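Local coordinates for conserved hypothetical protein (Methanosarcina mazei, PDB 2NR4) that is of unknown function but binds flavin mononucleotide, as a flavoprotein, at residues Pro156-Asn161 / Glu189-Lys194; Asn79-Tyr82 / Leu86-Arg89; Asn161-Ala166 / Asp198-Ala203. One frame throughout, in Å; residues are numbered along the deposited sequence.

Interaction 1 (Pro156-Asn161 / Glu189-Lys194); sequences PNRGFN and ESLASK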
# COMPACT_ATOMS: atom_id res chain seq x y z
N PRO A 156 0.69 -5.41 0.69
CA PRO A 156 1.80 -4.50 0.35
C PRO A 156 2.62 -4.99 -0.86
O PRO A 156 2.96 -6.21 -1.00
CB PRO A 156 2.63 -4.46 1.66
CG PRO A 156 1.54 -4.63 2.76
CD PRO A 156 0.76 -5.80 2.12
N ASN A 157 2.86 -4.05 -1.77
CA ASN A 157 3.61 -4.35 -2.98
C ASN A 157 4.52 -3.15 -3.27
O ASN A 157 4.03 -2.02 -3.49
CB ASN A 157 2.63 -4.66 -4.11
CG ASN A 157 3.33 -5.01 -5.41
OD1 ASN A 157 4.02 -4.18 -6.01
ND2 ASN A 157 3.15 -6.24 -5.86
N ARG A 158 5.82 -3.39 -3.23
CA ARG A 158 6.79 -2.33 -3.39
C ARG A 158 6.77 -1.75 -4.82
O ARG A 158 7.24 -0.65 -5.01
CB ARG A 158 8.19 -2.81 -3.06
CG ARG A 158 8.38 -3.20 -1.56
CD ARG A 158 9.72 -3.85 -1.45
NE ARG A 158 10.78 -2.87 -1.48
CZ ARG A 158 12.01 -3.13 -1.91
NH1 ARG A 158 12.33 -4.35 -2.35
NH2 ARG A 158 12.91 -2.18 -1.87
N GLY A 159 6.28 -2.53 -5.78
CA GLY A 159 6.11 -2.09 -7.18
C GLY A 159 5.02 -1.04 -7.29
O GLY A 159 5.21 0.03 -7.90
N PHE A 160 3.87 -1.33 -6.67
CA PHE A 160 2.80 -0.34 -6.59
C PHE A 160 3.28 0.92 -5.87
O PHE A 160 3.10 2.05 -6.34
CB PHE A 160 1.57 -0.91 -5.89
CG PHE A 160 0.45 0.09 -5.74
CD1 PHE A 160 -0.47 0.25 -6.77
CD2 PHE A 160 0.38 0.94 -4.62
CE1 PHE A 160 -1.48 1.19 -6.70
CE2 PHE A 160 -0.66 1.92 -4.53
CZ PHE A 160 -1.59 2.05 -5.59
N ASN A 161 3.97 0.71 -4.74
CA ASN A 161 4.49 1.84 -3.98
C ASN A 161 5.48 2.67 -4.79
O ASN A 161 5.52 3.89 -4.67
CB ASN A 161 5.15 1.32 -2.69
CG ASN A 161 4.17 0.60 -1.78
OD1 ASN A 161 2.95 0.60 -1.98
ND2 ASN A 161 4.72 -0.05 -0.74
N GLU A 189 11.27 2.83 -11.46
CA GLU A 189 10.94 1.95 -12.59
C GLU A 189 11.54 0.57 -12.34
O GLU A 189 10.89 -0.44 -12.61
CB GLU A 189 11.50 2.50 -13.93
CG GLU A 189 10.91 1.77 -15.15
CD GLU A 189 11.60 0.42 -15.42
OE1 GLU A 189 12.73 0.23 -14.92
OE2 GLU A 189 11.04 -0.44 -16.13
N SER A 190 12.76 0.53 -11.82
CA SER A 190 13.42 -0.75 -11.50
C SER A 190 12.64 -1.59 -10.50
O SER A 190 12.53 -2.79 -10.68
CB SER A 190 14.85 -0.53 -11.01
OG SER A 190 15.58 0.11 -12.04
N LEU A 191 12.10 -0.97 -9.45
CA LEU A 191 11.29 -1.70 -8.48
C LEU A 191 9.94 -2.11 -9.02
O LEU A 191 9.40 -3.17 -8.65
CB LEU A 191 11.10 -0.86 -7.21
CG LEU A 191 12.28 -0.78 -6.23
CD1 LEU A 191 11.85 0.15 -5.11
CD2 LEU A 191 12.63 -2.19 -5.68
N ALA A 192 9.37 -1.28 -9.88
CA ALA A 192 8.09 -1.61 -10.45
C ALA A 192 8.22 -2.85 -11.33
O ALA A 192 7.32 -3.69 -11.37
CB ALA A 192 7.57 -0.42 -11.30
N SER A 193 9.34 -2.91 -12.05
CA SER A 193 9.64 -4.05 -12.90
C SER A 193 9.90 -5.33 -12.12
O SER A 193 9.49 -6.41 -12.56
CB SER A 193 10.86 -3.77 -13.77
OG SER A 193 10.83 -4.72 -14.83
N LYS A 194 10.61 -5.22 -10.99
CA LYS A 194 10.94 -6.38 -10.16
C LYS A 194 9.76 -6.83 -9.36
O LYS A 194 9.44 -8.03 -9.32
CB LYS A 194 12.12 -6.09 -9.24
CG LYS A 194 13.37 -5.71 -9.99
CD LYS A 194 14.52 -5.33 -9.03
CE LYS A 194 15.88 -5.60 -9.70
NZ LYS A 194 15.97 -7.05 -10.12

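Interaction 2 (Asn79-Tyr82 / Leu86-Arg89); sequences NVVY and LFVR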
# COMPACT_ATOMS: atom_id res chain seq x y z
N ASN A 79 -11.82 9.04 -3.47
CA ASN A 79 -11.98 7.74 -4.13
C ASN A 79 -10.77 6.85 -3.84
O ASN A 79 -9.64 7.17 -4.27
CB ASN A 79 -12.06 7.90 -5.65
CG ASN A 79 -13.26 8.76 -6.06
OD1 ASN A 79 -14.36 8.24 -6.28
ND2 ASN A 79 -13.07 10.08 -6.09
N VAL A 80 -11.02 5.74 -3.16
CA VAL A 80 -9.94 4.77 -2.87
C VAL A 80 -9.72 3.92 -4.10
O VAL A 80 -10.66 3.30 -4.62
CB VAL A 80 -10.24 3.87 -1.63
CG1 VAL A 80 -9.15 2.78 -1.51
CG2 VAL A 80 -10.35 4.73 -0.35
N VAL A 81 -8.48 3.92 -4.58
CA VAL A 81 -8.10 3.25 -5.81
C VAL A 81 -6.83 2.42 -5.52
O VAL A 81 -5.85 2.96 -4.99
CB VAL A 81 -7.89 4.34 -6.90
CG1 VAL A 81 -6.99 3.84 -8.06
CG2 VAL A 81 -9.26 4.96 -7.35
N TYR A 82 -6.85 1.14 -5.88
CA TYR A 82 -5.66 0.27 -5.76
C TYR A 82 -4.99 0.04 -7.12
O TYR A 82 -3.94 -0.57 -7.19
CB TYR A 82 -6.03 -1.11 -5.18
CG TYR A 82 -6.68 -1.08 -3.82
CD1 TYR A 82 -6.28 -0.17 -2.86
CD2 TYR A 82 -7.65 -2.00 -3.48
CE1 TYR A 82 -6.87 -0.15 -1.59
CE2 TYR A 82 -8.25 -1.98 -2.23
CZ TYR A 82 -7.85 -1.06 -1.29
OH TYR A 82 -8.46 -1.03 -0.06
N LEU A 86 -4.90 3.89 -12.98
CA LEU A 86 -5.80 5.03 -12.69
C LEU A 86 -5.11 6.17 -11.95
O LEU A 86 -5.32 7.36 -12.25
CB LEU A 86 -7.04 4.52 -11.97
CG LEU A 86 -8.42 5.16 -12.04
CD1 LEU A 86 -8.80 5.61 -13.49
CD2 LEU A 86 -9.40 4.14 -11.53
N PHE A 87 -4.24 5.85 -10.99
CA PHE A 87 -3.42 6.89 -10.41
C PHE A 87 -2.62 7.72 -11.38
O PHE A 87 -2.53 8.94 -11.27
CB PHE A 87 -2.42 6.30 -9.37
CG PHE A 87 -2.83 6.51 -7.97
CD1 PHE A 87 -2.50 7.69 -7.32
CD2 PHE A 87 -3.55 5.54 -7.30
CE1 PHE A 87 -2.88 7.89 -6.03
CE2 PHE A 87 -3.93 5.75 -6.01
CZ PHE A 87 -3.60 6.94 -5.39
N VAL A 88 -1.96 7.05 -12.32
CA VAL A 88 -1.07 7.74 -13.21
C VAL A 88 -1.93 8.49 -14.22
O VAL A 88 -1.66 9.63 -14.52
CB VAL A 88 -0.08 6.78 -13.89
CG1 VAL A 88 0.71 7.49 -14.98
CG2 VAL A 88 0.91 6.19 -12.84
N ARG A 89 -2.97 7.85 -14.72
CA ARG A 89 -3.87 8.53 -15.68
C ARG A 89 -4.50 9.77 -15.06
O ARG A 89 -4.59 10.81 -15.72
CB ARG A 89 -4.97 7.58 -16.14
CG ARG A 89 -4.44 6.47 -17.08
CD ARG A 89 -5.57 5.70 -17.73
NE ARG A 89 -6.52 6.62 -18.35
CZ ARG A 89 -7.83 6.66 -18.11
NH1 ARG A 89 -8.41 5.81 -17.26
NH2 ARG A 89 -8.57 7.58 -18.74

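Interaction 3 (Asn161-Ala166 / Asp198-Ala203); sequences NAVLEA and DAEKKA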
# COMPACT_ATOMS: atom_id res chain seq x y z
N ASN A 161 3.97 0.71 -4.74
CA ASN A 161 4.49 1.84 -3.98
C ASN A 161 5.48 2.67 -4.79
O ASN A 161 5.52 3.89 -4.67
CB ASN A 161 5.15 1.32 -2.69
CG ASN A 161 4.17 0.60 -1.78
OD1 ASN A 161 2.95 0.60 -1.98
ND2 ASN A 161 4.72 -0.05 -0.74
N ALA A 162 6.27 2.00 -5.64
CA ALA A 162 7.24 2.68 -6.50
C ALA A 162 6.58 3.53 -7.56
O ALA A 162 7.08 4.63 -7.90
CB ALA A 162 8.15 1.69 -7.15
N VAL A 163 5.44 3.05 -8.06
CA VAL A 163 4.63 3.83 -9.01
C VAL A 163 4.13 5.12 -8.36
O VAL A 163 4.25 6.19 -8.97
CB VAL A 163 3.41 3.04 -9.55
CG1 VAL A 163 2.45 3.99 -10.38
CG2 VAL A 163 3.90 1.87 -10.43
N LEU A 164 3.65 5.04 -7.12
CA LEU A 164 3.19 6.20 -6.36
C LEU A 164 4.33 7.23 -6.22
O LEU A 164 4.13 8.44 -6.45
CB LEU A 164 2.77 5.74 -4.97
CG LEU A 164 1.50 6.30 -4.38
CD1 LEU A 164 0.35 6.02 -5.40
CD2 LEU A 164 1.21 5.57 -3.00
N GLU A 165 5.50 6.77 -5.79
CA GLU A 165 6.65 7.65 -5.64
C GLU A 165 7.04 8.25 -6.97
O GLU A 165 7.26 9.48 -7.06
CB GLU A 165 7.85 6.91 -4.99
CG GLU A 165 7.57 6.47 -3.55
CD GLU A 165 7.21 7.61 -2.61
OE1 GLU A 165 7.89 8.65 -2.64
OE2 GLU A 165 6.21 7.50 -1.87
N ALA A 166 7.10 7.42 -8.01
CA ALA A 166 7.51 7.90 -9.35
C ALA A 166 6.59 9.00 -9.85
O ALA A 166 7.05 9.94 -10.53
CB ALA A 166 7.56 6.74 -10.36
N ASP A 198 1.71 -6.73 -14.09
CA ASP A 198 1.41 -6.05 -15.36
C ASP A 198 0.88 -4.62 -15.21
O ASP A 198 1.27 -3.74 -15.97
CB ASP A 198 0.41 -6.86 -16.20
CG ASP A 198 1.03 -8.11 -16.80
OD1 ASP A 198 2.27 -8.20 -16.79
OD2 ASP A 198 0.29 -9.00 -17.28
N ALA A 199 -0.03 -4.39 -14.25
CA ALA A 199 -0.61 -3.06 -14.08
C ALA A 199 0.44 -2.01 -13.71
O ALA A 199 0.46 -0.91 -14.28
CB ALA A 199 -1.73 -3.08 -13.04
N GLU A 200 1.33 -2.35 -12.76
CA GLU A 200 2.44 -1.46 -12.43
C GLU A 200 3.38 -1.17 -13.59
O GLU A 200 3.84 -0.03 -13.79
CB GLU A 200 3.25 -1.98 -11.25
CG GLU A 200 2.52 -1.85 -9.92
CD GLU A 200 1.46 -2.89 -9.70
OE1 GLU A 200 1.55 -3.99 -10.31
OE2 GLU A 200 0.51 -2.61 -8.91
N LYS A 201 3.67 -2.21 -14.37
CA LYS A 201 4.59 -2.03 -15.48
C LYS A 201 3.96 -1.14 -16.55
O LYS A 201 4.66 -0.28 -17.09
CB LYS A 201 5.11 -3.38 -16.00
CG LYS A 201 5.97 -4.14 -14.95
CD LYS A 201 6.31 -5.57 -15.48
CE LYS A 201 6.89 -6.48 -14.40
NZ LYS A 201 6.99 -7.90 -14.88
N LYS A 202 2.66 -1.29 -16.78
CA LYS A 202 1.89 -0.39 -17.65
C LYS A 202 1.84 1.05 -17.12
O LYS A 202 1.98 2.02 -17.88
CB LYS A 202 0.44 -0.89 -17.85
CG LYS A 202 0.27 -2.08 -18.79
CD LYS A 202 -1.20 -2.19 -19.29
CE LYS A 202 -1.69 -3.66 -19.23
NZ LYS A 202 -0.64 -4.59 -19.75
N ALA A 203 1.67 1.20 -15.80
CA ALA A 203 1.66 2.52 -15.15
C ALA A 203 2.96 3.27 -15.34
O ALA A 203 2.96 4.45 -15.68
CB ALA A 203 1.31 2.39 -13.66

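Interaction 1 (Pro156-Asn161 / Glu189-Lys194)
R158 and L191 each set CG beside the backbone N (chi1 -66° and -77°), and a bend at chi3 (77°) in the arginine turns its guanidinium over the leucine. Methyl CD2 of L191 sits 3.6 Å above one guanidinium face, offset toward the rim, and approaches NH2 of R158 to 3.8 Å. The contact is apolar against a flat cation, while NE and NH2 of R158 both engage the carboxylate of E165 of the second subunit in a salt bridge. With an alanine in place of R158, that glutamate would probably lose its mate and the L191 methyl its flat cover. Beside this pair the backbones also approach: CA of G159 is 3.9 Å from CA of A192 and 3.8 Å from O of L191. Glycine fits for a separate reason: a CB would clash with OD1 of N157. This oxygen caps the helix, accepting from F160 N at 2.9 Å. A weak bond from G159 N joins it. ND2 of N157 reaches across to C195 O at the end of helix 179-195. The N-terminal turn of helix 158-176 rests against the last turns of that helix, with helix 198-210 touching both (F160 on E200, A192 on M204).

Interaction 2 (Asn79-Tyr82 / Leu86-Arg89)
V81 meets L86 and F87 through a single methyl, CG1, which lies 3.9 Å from CD2 of the phenylalanine and 4.0 Å from CB of the leucine. The valine and leucine side chains lie nearly perpendicular, whereas V81 and F87 run alongside in opposite senses. A second point of contact is polar on one side: the carbonyl O of V81 stands 3.5 Å from CE2 of F87, at the ring edge and in the ring plane, facing the C-H rim. Two torsions account for this. CG1 of V81 is anti to the backbone N (chi1 158°), which aims it at the helix, and F87 has a chi1 of -103°, well off a staggered value, that swings its ring back toward the loop. The backbones stay apart, CA of V81 lying 7.5 Å from CA of L86. In the next shell, V80 is held by backbone bonds to I117 and A118, and N79 uses both ends of its amide, ND2 to I34 O and OD1 to L113 N. The F87 side chain is about 5 Å from the bound FMN and about 4 Å from the side chain of P46, an FMN-binding residue. I34 of strand 29-37 packs on both V81 and F87, and L164 of helix 158-176 touches F87, so helix 84-92 is wedged between barrel and C-terminal helices.

Interaction 3 (Asn161-Ala166 / Asp198-Ala203)
V163 packs on E200 and A203 where the first and third members of the C-terminal three-helix bundle, helices 158-176 and 198-210, come together. Their CA atoms are nearest at V163 and E200, 6.7 Å apart, and the two segments run in the same general sense. The valine divides its methyls between two partners. CG1, anti to the backbone N (chi1 171°), meets CB of A203 at 3.8 Å. CG2, on the other branch, lies 3.9 Å from the carbonyl O of E200 and 4.0 Å from its CB, with CG of the same residue equally near. E200 thus contributes the aliphatic root of its side chain. A bend at chi2 (77°) folds the carboxylate back along its own helix, where OE1 accepts a hydrogen bond from N of G197, just before the helix begins. This is the bond a glutamate makes in a capping box, though a glycine has no side chain to return the other half. A polar group on a buried residue is thereby given a partner away from the valine.

The bundle follows a six-stranded antiparallel barrel that, with the bound flavin, fits the FMN-binding clan to which the N-terminal family belongs. The V163 side chain is about 8 Å from the FMN, so the packing is probably outside the cofactor's first shell. V88 of helix 84-92 covers V163 from the barrel side, and P84 touches E200. The neighbouring A162 and A166 face Y188 of helix 179-195, while N of D198 donates a hydrogen bond to OE2 of E28 of the second subunit.

From the N terminus, interaction 2 closes first: only three residues separate its segments, and it folds the loop after strand 75-79 onto helix 84-92. Interactions 1 and 3 come later and cross, their segments alternating along the chain and sharing N161. Interaction 1 closes the hairpin of helices 158-176 and 179-195; interaction 3 returns helix 198-210 to the first of these. The two meet where E200 CG lies 3.6 Å from F160 N. Interaction 2 touches interaction 1 through Y82, on which F160 packs, and interaction 3 through V88 CG1, 3.8 Å from A203 O, joining helix 84-92 to the C-terminal helices. All three contacts also reach the second subunit.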